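Local atomic coordinates of pyoverdine biosynthesis protein PvcB (Pseudomonas aeruginosa, PDB entry 4YLM), a protein that catalyses the iron- and 2-oxoglutarate-dependent oxidation of tyrosine isonitrile in the biosynthesis of paerucumarin. Residues L111-D114 / G115-L118. Sequence-based numbering, arbitrary orientation.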
# COMPACT_ATOMS: atom_id res chain seq x y z
N LEU A 111 -28.21 1.40 16.08
CA LEU A 111 -27.29 1.20 14.97
C LEU A 111 -27.77 1.93 13.71
O LEU A 111 -28.95 1.90 13.38
CB LEU A 111 -27.12 -0.29 14.69
CG LEU A 111 -26.40 -1.07 15.80
CD1 LEU A 111 -26.38 -2.57 15.50
CD2 LEU A 111 -24.97 -0.53 15.99
N HIS A 112 -26.84 2.59 13.02
CA HIS A 112 -27.16 3.25 11.76
C HIS A 112 -25.87 3.51 10.99
O HIS A 112 -24.80 3.07 11.41
CB HIS A 112 -27.94 4.56 12.00
CG HIS A 112 -27.17 5.60 12.76
ND1 HIS A 112 -26.85 5.46 14.09
CD2 HIS A 112 -26.63 6.78 12.36
CE1 HIS A 112 -26.15 6.51 14.48
NE2 HIS A 112 -26.00 7.33 13.45
N TRP A 113 -25.95 4.21 9.86
CA TRP A 113 -24.75 4.62 9.15
C TRP A 113 -24.76 6.12 8.89
O TRP A 113 -25.82 6.75 8.87
CB TRP A 113 -24.55 3.82 7.86
CG TRP A 113 -25.49 4.08 6.69
CD1 TRP A 113 -25.21 4.81 5.57
CD2 TRP A 113 -26.82 3.56 6.51
NE1 TRP A 113 -26.29 4.79 4.71
CE2 TRP A 113 -27.28 4.04 5.26
CE3 TRP A 113 -27.66 2.76 7.28
CZ2 TRP A 113 -28.56 3.73 4.77
CZ3 TRP A 113 -28.92 2.45 6.80
CH2 TRP A 113 -29.36 2.93 5.55
N ASP A 114 -23.58 6.71 8.70
CA ASP A 114 -23.46 8.14 8.43
C ASP A 114 -23.76 8.42 6.97
O ASP A 114 -23.38 7.64 6.09
CB ASP A 114 -22.07 8.67 8.79
CG ASP A 114 -21.90 8.92 10.27
OD1 ASP A 114 -22.89 8.72 11.01
OD2 ASP A 114 -20.79 9.32 10.69
N GLY A 115 -24.43 9.54 6.73
CA GLY A 115 -24.71 9.98 5.38
C GLY A 115 -26.02 9.50 4.79
O GLY A 115 -26.30 9.73 3.62
N MET A 116 -26.83 8.82 5.60
CA MET A 116 -28.11 8.26 5.15
C MET A 116 -28.96 9.28 4.39
O MET A 116 -29.62 8.94 3.41
CB MET A 116 -28.93 7.80 6.35
CG MET A 116 -28.34 6.69 7.18
SD MET A 116 -29.44 6.36 8.57
CE MET A 116 -31.00 6.20 7.68
N TYR A 117 -28.97 10.51 4.88
CA TYR A 117 -29.84 11.55 4.34
C TYR A 117 -29.06 12.60 3.59
O TYR A 117 -29.57 13.70 3.35
CB TYR A 117 -30.60 12.26 5.48
CG TYR A 117 -31.55 11.37 6.25
CD1 TYR A 117 -32.68 10.85 5.65
CD2 TYR A 117 -31.31 11.07 7.58
CE1 TYR A 117 -33.55 10.04 6.36
CE2 TYR A 117 -32.18 10.26 8.30
CZ TYR A 117 -33.29 9.75 7.68
OH TYR A 117 -34.16 8.95 8.38
N LEU A 118 -27.82 12.28 3.22
CA LEU A 118 -26.96 13.25 2.56
C LEU A 118 -26.86 12.96 1.07
O LEU A 118 -27.22 11.88 0.61
CB LEU A 118 -25.56 13.25 3.18
CG LEU A 118 -25.44 13.52 4.68
CD1 LEU A 118 -23.97 13.56 5.07
CD2 LEU A 118 -26.12 14.83 5.07
O HOH W 1 -26.92 9.33 8.95
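M116 lies across one face of the W113 indole, the two side chains crossing at about a right angle. M116 CG sits over the five-membered ring of W113, 3.5 Å from the centroid and 15° off the normal, in a CH-pi contact. One atom further along, M116 SD stands above the six-membered ring, 4.2 Å from its centroid, so one thioether side chain spans both rings. M116 CG is anti to the carbonyl carbon (chi1 -62°), and with chi2 extended the chain runs flat over the indole before bending at chi3. Methionine suits this place because it is slim, apolar and polarisable; tryptophan offers a broad surface, which R196 also meets in a cation-pi contact. This buried pair is the tight part, with M116 CG also only 3.0 Å from W113 O.

The backbone next to this dry face is looser. No direct hydrogen bond joins 111-114 to 115-118; a water donates to W113 O at 2.8 Å and accepts only a weak bond from M116 N. G115 takes a positive phi of 91°, where a side chain would be jammed against the preceding carbonyl oxygen, and opens a type I turn closed by L118 N to G115 O at 3.0 Å.

H112 barely joins this packing, its CB 4.2 Å from M116 SD, and its ND1 is hydrogen-bonded to P110 O. The D114 carboxylate takes its partners outside both segments, OD2 from Q125 and H278 and OD1 from H261. An imidazole nitrogen and a carboxylate oxygen are expected Fe(II) ligands: H112 and D114, flanking W113, probably supply the HxD part of the facial triad of two histidines and one carboxylate typical of TauD/TfdA-family oxygenases, with H261 as the probable third ligand.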